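Local coordinates for esterase (uncultured bacterium pCosCE1, PDB 7ATL), which hydrolyses carboxylic esters as a family VIII carboxylesterase of beta-lactamase-like fold and also shows promiscuous acyltransferase activity, at residues A[192-197]-A[207-212]; A[252-257]-A[266-271]; A[82-87]-A[91-96]; A[76-81]-A[184-189]. All coordinates share one frame; numbering follows the deposited sequence.

Contact 1: A[192-197]-A[207-212]; sequences QVFNHW and TGFYTT
F194, on helix 190-199, drives its ring against T207 in the loop that follows this helix, and this is the densest part of the contact. Its CG lies anti to the backbone N (chi1 176°), beside the carbonyl carbon, which carries the ring out from the helix to the loop. There the far end of the ring does the touching: F194 CZ meets the methyl T207 CG2 at 3.6 Å, the two side chains crossing at about a right angle. Next to it, F194 CE2 is 3.4 Å from the carbonyl oxygen T207 O, which sits at the ring edge near the ring plane, an approach that probably benefits from the slight positive charge of the ring hydrogens. The hydroxyl T207 OG1 is engaged separately, by a hydrogen bond to D273 OD2.

Packing is looser toward F209. Its ring presents an edge, F209 CE2 lying 4.0 Å from F194 CB, a contact to the base of the side chain rather than to its ring. G208 only skirts the F194 ring, its N 4.4 Å from F194 CE2. Farther along the helix, H196 is exposed and turns to E188, while past F209 the loop runs away from the helix through the exposed Y210. The F194 ring also meets that of Y70, of helix 67-80, nearly at right angles, and M267 touches both phenylalanines. With no hydrogen bond between the two segments, the loop is held to this helix by methyl-aromatic and carbonyl-to-ring-edge packing, while the backbone of G208 and T211 pairs with V268 and A254.

Contact 2: A[252-257]-A[266-271]; sequences SRALDA and GMVGDA
A254 and V268 mark the closest backbone approach, their CA atoms 6.8 Å apart, where a 3-10 turn at 253-255 faces the short strand 268-269. No direct hydrogen bond joins the two segments. The side-chain contact is small and apolar: A254 CB meets V268 CG1 at 3.7 Å. The branch that touches is the one set anti to the carbonyl carbon (chi1 -68°), on a V268 side chain that leaves its backbone toward the turn.

Water supplies the polar link. The long, largely extended R253 side chain brings NH1 near G266, and one water accepts from R253 NH1 at 3.1 Å and donates to G266 O at 3.0 Å, lying in the plane of the guanidinium at its edge. A second water, also at that edge, receives a weak bond from the same NH1. R253 NE and NH2 are held by the carbonyls of E143 and Y260, and the Y260 ring adds a cation-pi contact.

Loop 207-212 bridges the turn and the strand by backbone bonds, T211 with A254 and G208 with V268. Around this buried contact, strand 268-269 pairs antiparallel with strand 61-62, M267 packs on helix 67-80, and D270 caps the start of helix 271-283.

Contact 3: A[82-87]-A[91-96]; sequences QKLGLD and SRWLPW
L84 and W93 supply the apolar part of this contact, between two portions of the long loop that joins helix 67-80 to helix 111-116. One methyl does the work: L84 CD1 lies 3.5 Å from W93 NE1 and 4.0 Å from W93 CE2, reaching the five-membered part of the indole obliquely. The leucine CG is set anti to its backbone N (chi1 -174°), and this brings the branched end closer to the tryptophan than its CB direction alone would suggest.

A polar group touches the other end of the indole without a hydrogen bond. The carbonyl oxygen K83 O stands 3.7 Å from W93 CZ2, again oblique to the ring, while the lysine side chain leads away. R92, next in sequence to the tryptophan, lays its CG over one indole face, offset toward the rim.

The true hydrogen bond of the ring goes to a residue between the two segments: W93 NE1 binds D88 OD2, which helps to hold the indole in its orientation while the leucine methyl packs beside the same nitrogen. D87 is tied by salt bridges to K110 and R112.

Q82 opens the loop in a Schellman motif at the end of helix 67-80. L84 then packs on M78 and I79 of that helix, on I111 of helix 111-116 and on V185 of helix 174-186, whose V181 touches W93.

Contact 4: A[76-81]-A[184-189]; sequences MRMIEQ and QVAGEP
M78 CA and V185 CA, 8.2 Å apart, mark the nearest backbone positions, where the C-terminal part of helix 67-80 passes the last turn of helix 174-186. This is helix-to-helix packing within the mainly helical region of a beta-lactamase-type fold. An SxxK sequence, S65 to K68, runs into the start of helix 67-80, consistent with the nucleophile motif of the family; the contact lies at the other end of that helix.

A single methionine carries the first helix's share. M78 CG is placed anti to the carbonyl carbon (chi1 -89°), and beyond it the chain runs fully extended (chi2 170°, chi3 178°), so that the buried side chain spans the gap between the helices. M78 and V185 point at each other from opposite helices and slide past one another in opposite directions, with the sulfur alongside the valine: M78 SD is 3.8 Å from V185 CG1, the branch anti to the valine's backbone N, and 4.0 Å from V185 CB. The whole interface is apolar, without a hydrogen bond between the segments.

Helix 190-199 closes in on the same methionine, with V193 and W197 touching M78, and L182 of helix 174-186 adds to its surroundings. R77 and E80 turn to other partners: R77 binds the carbonyls of I288 and W197, and E80 takes Q290 N and T293 OG1. G187, with positive phi, ends helix 174-186 just beyond A186. On that last helical residue the methionine finishes, its methyl M78 CE lying 3.6 Å from A186 CB.

Overall arrangement
Along the chain contact 3 falls between the two segments of contact 4, and contacts 1 and 2 follow in turn. They form two neighbouring pairs. Contacts 3 and 4, centres about 10 Å apart, share the end of helix 67-80. Contacts 1 and 2, also about 10 Å apart, meet where loop 207-212 probably bonds to V268 and A254. Helix 190-199 joins the pairs: contacts 1 and 4 lie about 15 Å apart, W197 packing on M78, whereas contacts 2 and 3 are 28 Å apart between centres and do not touch. Contacts 3 and 4 thus pack the ends of helices 67-80 and 174-186; contacts 1 and 2 connect helix 190-199, through loop 207-212, to strand 268-269.

Contact 1: A[192-197]-A[207-212]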
loop_
_atom_site.group_PDB
_atom_site.type_symbol
_atom_site.label_atom_id
_atom_site.label_comp_id
_atom_site.label_asym_id
_atom_site.label_seq_id
_atom_site.Cartn_x
_atom_site.Cartn_y
_atom_site.Cartn_z
ATOM N N GLN A 192 -10.109 15.358 0.039
ATOM C CA GLN A 192 -10.087 16.494 -0.919
ATOM C C GLN A 192 -8.639 16.683 -1.403
ATOM O O GLN A 192 -8.435 16.886 -2.609
ATOM C CB GLN A 192 -10.686 17.769 -0.317
ATOM C CG GLN A 192 -12.207 17.783 -0.280
ATOM C CD GLN A 192 -12.870 16.815 0.686
ATOM O OE1 GLN A 192 -13.846 16.160 0.339
ATOM N NE2 GLN A 192 -12.380 16.709 1.913
ATOM N N VAL A 193 -7.655 16.556 -0.513
ATOM C CA VAL A 193 -6.215 16.616 -0.901
ATOM C C VAL A 193 -5.947 15.571 -1.988
ATOM O O VAL A 193 -5.401 15.913 -3.043
ATOM C CB VAL A 193 -5.284 16.407 0.299
ATOM C CG1 VAL A 193 -3.854 16.305 -0.172
ATOM C CG2 VAL A 193 -5.428 17.513 1.330
ATOM N N PHE A 194 -6.306 14.320 -1.739
ATOM C CA PHE A 194 -6.082 13.219 -2.706
ATOM C C PHE A 194 -6.781 13.539 -4.033
ATOM O O PHE A 194 -6.217 13.241 -5.109
ATOM C CB PHE A 194 -6.610 11.887 -2.174
ATOM C CG PHE A 194 -6.485 10.768 -3.173
ATOM C CD1 PHE A 194 -5.238 10.229 -3.470
ATOM C CD2 PHE A 194 -7.605 10.278 -3.843
ATOM C CE1 PHE A 194 -5.116 9.199 -4.390
ATOM C CE2 PHE A 194 -7.484 9.247 -4.767
ATOM C CZ PHE A 194 -6.235 8.707 -5.038
ATOM N N ASN A 195 -8.009 14.064 -3.965
ATOM C CA ASN A 195 -8.808 14.318 -5.189
ATOM C C ASN A 195 -8.073 15.385 -6.017
ATOM O O ASN A 195 -7.765 15.107 -7.193
ATOM C CB ASN A 195 -10.270 14.652 -4.887
ATOM C CG ASN A 195 -11.069 14.814 -6.165
ATOM O OD1 ASN A 195 -11.109 13.919 -7.011
ATOM N ND2 ASN A 195 -11.657 15.979 -6.346
ATOM N N HIS A 196 -7.729 16.510 -5.391
ATOM C CA HIS A 196 -7.046 17.675 -6.015
ATOM C C HIS A 196 -5.620 17.327 -6.444
ATOM O O HIS A 196 -5.249 17.752 -7.548
ATOM C CB HIS A 196 -7.074 18.904 -5.099
ATOM C CG HIS A 196 -8.451 19.426 -4.880
ATOM N ND1 HIS A 196 -8.780 20.213 -3.797
ATOM C CD2 HIS A 196 -9.592 19.251 -5.587
ATOM C CE1 HIS A 196 -10.060 20.520 -3.852
ATOM N NE2 HIS A 196 -10.576 19.947 -4.945
ATOM N N TRP A 197 -4.868 16.556 -5.655
ATOM C CA TRP A 197 -3.405 16.364 -5.880
ATOM C C TRP A 197 -3.116 15.101 -6.679
ATOM O O TRP A 197 -2.066 15.071 -7.305
ATOM C CB TRP A 197 -2.624 16.399 -4.565
ATOM C CG TRP A 197 -2.532 17.795 -4.057
ATOM C CD1 TRP A 197 -3.472 18.454 -3.335
ATOM C CD2 TRP A 197 -1.488 18.738 -4.320
ATOM N NE1 TRP A 197 -3.048 19.722 -3.063
ATOM C CE2 TRP A 197 -1.844 19.933 -3.676
ATOM C CE3 TRP A 197 -0.270 18.679 -4.999
ATOM C CZ2 TRP A 197 -1.051 21.071 -3.719
ATOM C CZ3 TRP A 197 0.538 19.794 -5.023
ATOM C CH2 TRP A 197 0.147 20.973 -4.383
ATOM N N THR A 207 -11.256 5.861 -7.321
ATOM C CA THR A 207 -10.346 5.637 -6.178
ATOM C C THR A 207 -10.556 6.741 -5.139
ATOM O O THR A 207 -10.565 7.922 -5.516
ATOM C CB THR A 207 -8.907 5.499 -6.686
ATOM O OG1 THR A 207 -8.821 4.263 -7.408
ATOM C CG2 THR A 207 -7.881 5.555 -5.569
ATOM N N GLY A 208 -10.692 6.356 -3.871
ATOM C CA GLY A 208 -10.917 7.300 -2.767
ATOM C C GLY A 208 -10.876 6.580 -1.442
ATOM O O GLY A 208 -10.215 5.520 -1.379
ATOM N N PHE A 209 -11.574 7.119 -0.439
ATOM C CA PHE A 209 -11.448 6.725 0.991
ATOM C C PHE A 209 -12.670 5.938 1.477
ATOM O O PHE A 209 -12.597 5.358 2.575
ATOM C CB PHE A 209 -11.195 7.971 1.839
ATOM C CG PHE A 209 -9.755 8.396 1.813
ATOM C CD1 PHE A 209 -8.827 7.733 2.597
ATOM C CD2 PHE A 209 -9.336 9.403 0.962
ATOM C CE1 PHE A 209 -7.494 8.093 2.567
ATOM C CE2 PHE A 209 -8.003 9.759 0.921
ATOM C CZ PHE A 209 -7.087 9.114 1.730
ATOM N N TYR A 210 -13.741 5.947 0.688
ATOM C CA TYR A 210 -14.937 5.085 0.837
ATOM C C TYR A 210 -15.684 5.012 -0.496
ATOM O O TYR A 210 -15.403 5.846 -1.381
ATOM C CB TYR A 210 -15.840 5.635 1.933
ATOM C CG TYR A 210 -16.742 6.764 1.517
ATOM C CD1 TYR A 210 -16.266 8.054 1.405
ATOM C CD2 TYR A 210 -18.082 6.542 1.246
ATOM C CE1 TYR A 210 -17.099 9.104 1.052
ATOM C CE2 TYR A 210 -18.928 7.576 0.881
ATOM C CZ TYR A 210 -18.440 8.869 0.806
ATOM O OH TYR A 210 -19.277 9.906 0.494
ATOM N N THR A 211 -16.595 4.045 -0.631
ATOM C CA THR A 211 -17.462 3.876 -1.825
ATOM C C THR A 211 -18.921 3.803 -1.376
ATOM O O THR A 211 -19.162 3.279 -0.269
ATOM C CB THR A 211 -17.044 2.655 -2.647
ATOM O OG1 THR A 211 -17.883 2.646 -3.804
ATOM C CG2 THR A 211 -17.161 1.354 -1.885
ATOM N N THR A 212 -19.835 4.347 -2.184
ATOM C CA THR A 212 -21.305 4.175 -2.043
ATOM C C THR A 212 -21.790 3.043 -2.953
ATOM O O THR A 212 -22.962 2.703 -2.859
ATOM C CB THR A 212 -22.083 5.450 -2.396
ATOM O OG1 THR A 212 -21.817 5.762 -3.765
ATOM C CG2 THR A 212 -21.764 6.611 -1.472
#

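Contact 2: A[252-257]-A[266-271]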
loop_
_atom_site.group_PDB
_atom_site.type_symbol
_atom_site.label_atom_id
_atom_site.label_comp_id
_atom_site.label_asym_id
_atom_site.label_seq_id
_atom_site.Cartn_x
_atom_site.Cartn_y
_atom_site.Cartn_z
ATOM N N SER A 252 -16.596 -3.542 6.456
ATOM C CA SER A 252 -17.675 -2.521 6.341
ATOM C C SER A 252 -17.078 -1.103 6.314
ATOM O O SER A 252 -17.758 -0.206 5.797
ATOM C CB SER A 252 -18.707 -2.668 7.433
ATOM O OG SER A 252 -18.182 -2.300 8.701
ATOM N N ARG A 253 -15.874 -0.893 6.863
ATOM C CA ARG A 253 -15.264 0.457 6.987
ATOM C C ARG A 253 -15.287 1.186 5.636
ATOM O O ARG A 253 -15.634 2.388 5.612
ATOM C CB ARG A 253 -13.834 0.330 7.510
ATOM C CG ARG A 253 -13.215 1.645 7.964
ATOM C CD ARG A 253 -11.776 1.447 8.387
ATOM N NE ARG A 253 -11.285 2.549 9.192
ATOM C CZ ARG A 253 -10.903 3.721 8.709
ATOM N NH1 ARG A 253 -10.964 3.969 7.405
ATOM N NH2 ARG A 253 -10.452 4.641 9.547
ATOM N N ALA A 254 -14.958 0.467 4.555
ATOM C CA ALA A 254 -14.924 0.949 3.150
ATOM C C ALA A 254 -16.255 1.606 2.733
ATOM O O ALA A 254 -16.248 2.342 1.727
ATOM C CB ALA A 254 -14.580 -0.204 2.237
ATOM N N LEU A 255 -17.365 1.333 3.431
ATOM C CA LEU A 255 -18.721 1.831 3.048
ATOM C C LEU A 255 -19.119 3.030 3.899
ATOM O O LEU A 255 -20.126 3.646 3.565
ATOM C CB LEU A 255 -19.749 0.700 3.176
ATOM C CG LEU A 255 -19.455 -0.537 2.317
ATOM C CD1 LEU A 255 -20.412 -1.672 2.634
ATOM C CD2 LEU A 255 -19.497 -0.200 0.835
ATOM N N ASP A 256 -18.321 3.357 4.913
ATOM C CA ASP A 256 -18.636 4.369 5.947
ATOM C C ASP A 256 -18.024 5.706 5.531
ATOM O O ASP A 256 -16.816 5.857 5.666
ATOM C CB ASP A 256 -18.103 3.908 7.303
ATOM C CG ASP A 256 -18.474 4.810 8.462
ATOM O OD1 ASP A 256 -19.137 5.834 8.216
ATOM O OD2 ASP A 256 -18.086 4.477 9.603
ATOM N N ALA A 257 -18.835 6.667 5.104
ATOM C CA ALA A 257 -18.370 8.017 4.700
ATOM C C ALA A 257 -17.780 8.768 5.911
ATOM O O ALA A 257 -17.124 9.809 5.693
ATOM C CB ALA A 257 -19.519 8.779 4.061
ATOM N N GLY A 266 -6.607 2.976 4.393
ATOM C CA GLY A 266 -8.068 3.180 4.389
ATOM C C GLY A 266 -8.713 3.334 3.015
ATOM O O GLY A 266 -9.963 3.603 2.977
ATOM N N MET A 267 -7.952 3.240 1.926
ATOM C CA MET A 267 -8.508 3.619 0.598
ATOM C C MET A 267 -9.139 2.397 -0.112
ATOM O O MET A 267 -8.889 1.235 0.282
ATOM C CB MET A 267 -7.448 4.274 -0.298
ATOM C CG MET A 267 -6.784 5.468 0.341
ATOM S SD MET A 267 -5.666 6.358 -0.766
ATOM C CE MET A 267 -6.848 7.070 -1.899
ATOM N N VAL A 268 -9.951 2.700 -1.127
ATOM C CA VAL A 268 -10.611 1.761 -2.078
ATOM C C VAL A 268 -10.295 2.239 -3.499
ATOM O O VAL A 268 -10.118 3.466 -3.683
ATOM C CB VAL A 268 -12.131 1.718 -1.846
ATOM C CG1 VAL A 268 -12.454 1.072 -0.507
ATOM C CG2 VAL A 268 -12.780 3.090 -1.964
ATOM N N GLY A 269 -10.232 1.317 -4.461
ATOM C CA GLY A 269 -9.922 1.646 -5.862
ATOM C C GLY A 269 -9.794 0.420 -6.751
ATOM O O GLY A 269 -9.646 -0.709 -6.222
ATOM N N ASP A 270 -9.832 0.649 -8.071
ATOM C CA ASP A 270 -9.749 -0.423 -9.092
ATOM C C ASP A 270 -8.304 -0.552 -9.554
ATOM O O ASP A 270 -7.504 0.327 -9.265
ATOM C CB ASP A 270 -10.760 -0.207 -10.221
ATOM C CG ASP A 270 -10.512 1.015 -11.068
ATOM O OD1 ASP A 270 -9.417 1.586 -10.927
ATOM O OD2 ASP A 270 -11.424 1.376 -11.867
ATOM N N ALA A 271 -8.006 -1.652 -10.226
ATOM C CA ALA A 271 -6.664 -2.022 -10.715
ATOM C C ALA A 271 -6.152 -0.960 -11.705
ATOM O O ALA A 271 -4.985 -0.564 -11.575
ATOM C CB ALA A 271 -6.733 -3.409 -11.311
HETATM O O HOH W 1 -10.008 5.610 5.076
HETATM O O HOH W 2 -11.732 2.293 4.973
#

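Contact 3: A[82-87]-A[91-96]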
loop_
_atom_site.group_PDB
_atom_site.type_symbol
_atom_site.label_atom_id
_atom_site.label_comp_id
_atom_site.label_asym_id
_atom_site.label_seq_id
_atom_site.Cartn_x
_atom_site.Cartn_y
_atom_site.Cartn_z
ATOM N N GLN A 82 7.302 22.813 -3.757
ATOM C CA GLN A 82 7.896 23.512 -2.588
ATOM C C GLN A 82 6.778 24.136 -1.737
ATOM O O GLN A 82 6.924 25.291 -1.339
ATOM C CB GLN A 82 8.890 24.556 -3.098
ATOM C CG GLN A 82 9.807 24.034 -4.198
ATOM C CD GLN A 82 11.049 24.887 -4.328
ATOM O OE1 GLN A 82 11.039 25.922 -5.013
ATOM N NE2 GLN A 82 12.113 24.461 -3.646
ATOM N N LYS A 83 5.682 23.406 -1.525
ATOM C CA LYS A 83 4.672 23.669 -0.460
ATOM C C LYS A 83 5.034 22.848 0.797
ATOM O O LYS A 83 4.595 23.223 1.906
ATOM C CB LYS A 83 3.269 23.356 -0.991
ATOM C CG LYS A 83 2.754 24.283 -2.084
ATOM C CD LYS A 83 1.209 24.289 -2.176
ATOM C CE LYS A 83 0.636 24.930 -3.428
ATOM N NZ LYS A 83 1.089 26.335 -3.554
ATOM N N LEU A 84 5.861 21.809 0.626
ATOM C CA LEU A 84 6.348 20.878 1.673
ATOM C C LEU A 84 7.837 20.585 1.432
ATOM O O LEU A 84 8.250 20.573 0.261
ATOM C CB LEU A 84 5.495 19.609 1.562
ATOM C CG LEU A 84 5.703 18.540 2.626
ATOM C CD1 LEU A 84 5.480 19.112 4.001
ATOM C CD2 LEU A 84 4.754 17.382 2.405
ATOM N N GLY A 85 8.621 20.340 2.483
ATOM C CA GLY A 85 10.054 19.992 2.361
ATOM C C GLY A 85 10.373 18.587 2.863
ATOM O O GLY A 85 9.856 18.192 3.934
ATOM N N LEU A 86 11.249 17.863 2.169
ATOM C CA LEU A 86 11.718 16.528 2.635
ATOM C C LEU A 86 12.277 16.612 4.063
ATOM O O LEU A 86 12.212 15.578 4.770
ATOM C CB LEU A 86 12.776 15.994 1.669
ATOM C CG LEU A 86 12.200 15.308 0.434
ATOM C CD1 LEU A 86 13.307 14.920 -0.542
ATOM C CD2 LEU A 86 11.352 14.099 0.827
ATOM N N ASP A 87 12.812 17.779 4.462
ATOM C CA ASP A 87 13.524 17.995 5.748
ATOM C C ASP A 87 12.680 18.885 6.666
ATOM O O ASP A 87 13.205 19.379 7.647
ATOM C CB ASP A 87 14.927 18.555 5.492
ATOM C CG ASP A 87 15.896 17.533 4.910
ATOM O OD1 ASP A 87 16.087 16.461 5.529
ATOM O OD2 ASP A 87 16.438 17.792 3.830
ATOM N N SER A 91 6.337 18.243 13.532
ATOM C CA SER A 91 5.838 19.200 14.552
ATOM C C SER A 91 5.602 20.595 13.933
ATOM O O SER A 91 4.719 21.327 14.407
ATOM C CB SER A 91 6.756 19.205 15.774
ATOM O OG SER A 91 7.946 19.974 15.591
ATOM N N ARG A 92 6.320 20.951 12.871
ATOM C CA ARG A 92 6.092 22.221 12.123
ATOM C C ARG A 92 4.658 22.273 11.572
ATOM O O ARG A 92 4.063 23.366 11.535
ATOM C CB ARG A 92 7.095 22.330 10.970
ATOM C CG ARG A 92 6.913 23.546 10.078
ATOM C CD ARG A 92 8.108 23.647 9.153
ATOM N NE ARG A 92 8.022 24.725 8.178
ATOM C CZ ARG A 92 9.019 25.081 7.376
ATOM N NH1 ARG A 92 10.168 24.431 7.422
ATOM N NH2 ARG A 92 8.861 26.082 6.532
ATOM N N TRP A 93 4.137 21.124 11.154
ATOM C CA TRP A 93 2.808 21.000 10.509
ATOM C C TRP A 93 1.741 20.535 11.519
ATOM O O TRP A 93 0.587 20.989 11.416
ATOM C CB TRP A 93 2.946 20.062 9.299
ATOM C CG TRP A 93 3.785 20.668 8.223
ATOM C CD1 TRP A 93 5.075 20.368 7.893
ATOM C CD2 TRP A 93 3.399 21.765 7.386
ATOM N NE1 TRP A 93 5.507 21.183 6.879
ATOM C CE2 TRP A 93 4.491 22.046 6.545
ATOM C CE3 TRP A 93 2.232 22.515 7.247
ATOM C CZ2 TRP A 93 4.430 23.049 5.576
ATOM C CZ3 TRP A 93 2.179 23.511 6.297
ATOM C CH2 TRP A 93 3.264 23.769 5.466
ATOM N N LEU A 94 2.106 19.653 12.460
ATOM C CA LEU A 94 1.213 19.192 13.564
ATOM C C LEU A 94 1.867 19.542 14.904
ATOM O O LEU A 94 2.556 18.716 15.477
ATOM C CB LEU A 94 0.974 17.683 13.391
ATOM C CG LEU A 94 0.535 17.256 11.993
ATOM C CD1 LEU A 94 0.486 15.738 11.858
ATOM C CD2 LEU A 94 -0.806 17.867 11.648
ATOM N N PRO A 95 1.696 20.771 15.452
ATOM C CA PRO A 95 2.495 21.213 16.605
ATOM C C PRO A 95 2.415 20.288 17.830
ATOM O O PRO A 95 3.333 20.269 18.593
ATOM C CB PRO A 95 1.966 22.623 16.935
ATOM C CG PRO A 95 1.156 23.079 15.706
ATOM C CD PRO A 95 0.765 21.812 14.961
ATOM N N TRP A 96 1.333 19.526 17.961
ATOM C CA TRP A 96 1.056 18.568 19.067
ATOM C C TRP A 96 1.676 17.175 18.811
ATOM O O TRP A 96 1.728 16.364 19.763
ATOM C CB TRP A 96 -0.461 18.478 19.261
ATOM C CG TRP A 96 -1.228 18.339 17.980
ATOM C CD1 TRP A 96 -1.843 19.339 17.285
ATOM C CD2 TRP A 96 -1.440 17.131 17.220
ATOM N NE1 TRP A 96 -2.422 18.839 16.154
ATOM C CE2 TRP A 96 -2.201 17.492 16.087
ATOM C CE3 TRP A 96 -1.047 15.794 17.373
ATOM C CZ2 TRP A 96 -2.599 16.563 15.128
ATOM C CZ3 TRP A 96 -1.437 14.871 16.423
ATOM C CH2 TRP A 96 -2.210 15.253 15.320
#

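Contact 4: A[76-81]-A[184-189]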
loop_
_atom_site.group_PDB
_atom_site.type_symbol
_atom_site.label_atom_id
_atom_site.label_comp_id
_atom_site.label_asym_id
_atom_site.label_seq_id
_atom_site.Cartn_x
_atom_site.Cartn_y
_atom_site.Cartn_z
ATOM N N MET A 76 4.873 13.945 -2.643
ATOM C CA MET A 76 6.005 14.200 -3.560
ATOM C C MET A 76 5.632 15.324 -4.531
ATOM O O MET A 76 6.512 16.157 -4.886
ATOM C CB MET A 76 6.385 12.949 -4.337
ATOM C CG MET A 76 7.066 11.901 -3.489
ATOM S SD MET A 76 8.351 12.483 -2.382
ATOM C CE MET A 76 9.456 13.263 -3.555
ATOM N N ARG A 77 4.371 15.396 -4.917
ATOM C CA ARG A 77 3.897 16.511 -5.770
ATOM C C ARG A 77 3.980 17.817 -4.977
ATOM O O ARG A 77 4.403 18.836 -5.559
ATOM C CB ARG A 77 2.495 16.240 -6.317
ATOM C CG ARG A 77 2.486 15.155 -7.377
ATOM C CD ARG A 77 1.195 15.192 -8.153
ATOM N NE ARG A 77 1.256 16.295 -9.083
ATOM C CZ ARG A 77 0.352 17.254 -9.210
ATOM N NH1 ARG A 77 -0.755 17.249 -8.483
ATOM N NH2 ARG A 77 0.565 18.218 -10.085
ATOM N N MET A 78 3.591 17.799 -3.707
ATOM C CA MET A 78 3.549 19.033 -2.882
ATOM C C MET A 78 4.996 19.488 -2.704
ATOM O O MET A 78 5.258 20.698 -2.681
ATOM C CB MET A 78 2.891 18.785 -1.523
ATOM C CG MET A 78 1.400 18.982 -1.543
ATOM S SD MET A 78 0.658 18.405 -0.006
ATOM C CE MET A 78 -1.065 18.802 -0.282
ATOM N N ILE A 79 5.897 18.521 -2.608
ATOM C CA ILE A 79 7.351 18.763 -2.413
ATOM C C ILE A 79 7.941 19.353 -3.701
ATOM O O ILE A 79 8.730 20.305 -3.600
ATOM C CB ILE A 79 8.030 17.461 -1.962
ATOM C CG1 ILE A 79 7.797 17.221 -0.468
ATOM C CG2 ILE A 79 9.503 17.467 -2.318
ATOM C CD1 ILE A 79 7.937 15.788 -0.033
ATOM N N GLU A 80 7.561 18.830 -4.865
ATOM C CA GLU A 80 7.975 19.391 -6.179
ATOM C C GLU A 80 7.638 20.875 -6.227
ATOM O O GLU A 80 8.493 21.664 -6.631
ATOM C CB GLU A 80 7.255 18.696 -7.323
ATOM C CG GLU A 80 8.058 17.576 -7.911
ATOM C CD GLU A 80 7.402 17.004 -9.150
ATOM O OE1 GLU A 80 6.193 17.324 -9.438
ATOM O OE2 GLU A 80 8.085 16.211 -9.790
ATOM N N GLN A 81 6.438 21.233 -5.798
ATOM C CA GLN A 81 5.953 22.637 -5.808
ATOM C C GLN A 81 6.523 23.434 -4.629
ATOM O O GLN A 81 6.144 24.594 -4.461
ATOM C CB GLN A 81 4.435 22.656 -5.663
ATOM C CG GLN A 81 3.747 21.548 -6.438
ATOM C CD GLN A 81 2.974 22.106 -7.589
ATOM O OE1 GLN A 81 2.933 23.315 -7.772
ATOM N NE2 GLN A 81 2.364 21.220 -8.355
ATOM N N GLN A 184 -2.683 19.934 6.502
ATOM C CA GLN A 184 -2.214 21.255 6.974
ATOM C C GLN A 184 -1.564 22.016 5.819
ATOM O O GLN A 184 -1.791 23.230 5.733
ATOM C CB GLN A 184 -1.260 21.097 8.151
ATOM C CG GLN A 184 -1.903 20.442 9.359
ATOM C CD GLN A 184 -3.195 21.106 9.757
ATOM O OE1 GLN A 184 -4.204 20.454 9.967
ATOM N NE2 GLN A 184 -3.185 22.416 9.823
ATOM N N VAL A 185 -0.819 21.344 4.944
ATOM C CA VAL A 185 -0.145 22.017 3.789
ATOM C C VAL A 185 -1.208 22.609 2.844
ATOM O O VAL A 185 -1.054 23.789 2.457
ATOM C CB VAL A 185 0.802 21.065 3.034
ATOM C CG1 VAL A 185 1.368 21.718 1.782
ATOM C CG2 VAL A 185 1.915 20.524 3.921
ATOM N N ALA A 186 -2.259 21.844 2.508
ATOM C CA ALA A 186 -3.278 22.235 1.495
ATOM C C ALA A 186 -4.467 22.987 2.111
ATOM O O ALA A 186 -5.170 23.622 1.351
ATOM C CB ALA A 186 -3.762 21.024 0.747
ATOM N N GLY A 187 -4.684 22.911 3.426
ATOM C CA GLY A 187 -5.792 23.581 4.138
ATOM C C GLY A 187 -7.127 22.909 3.853
ATOM O O GLY A 187 -8.152 23.605 3.827
ATOM N N GLU A 188 -7.141 21.594 3.651
ATOM C CA GLU A 188 -8.403 20.846 3.418
ATOM C C GLU A 188 -8.214 19.400 3.871
ATOM O O GLU A 188 -7.091 18.932 4.008
ATOM C CB GLU A 188 -8.837 20.968 1.954
ATOM C CG GLU A 188 -7.817 20.455 0.957
ATOM C CD GLU A 188 -8.205 20.566 -0.514
ATOM O OE1 GLU A 188 -7.389 20.167 -1.376
ATOM O OE2 GLU A 188 -9.317 21.041 -0.797
ATOM N N PRO A 189 -9.311 18.657 4.145
ATOM C CA PRO A 189 -9.216 17.274 4.603
ATOM C C PRO A 189 -8.587 16.357 3.553
ATOM O O PRO A 189 -8.662 16.672 2.394
ATOM C CB PRO A 189 -10.684 16.884 4.866
ATOM C CG PRO A 189 -11.387 18.209 5.097
ATOM C CD PRO A 189 -10.712 19.125 4.096
#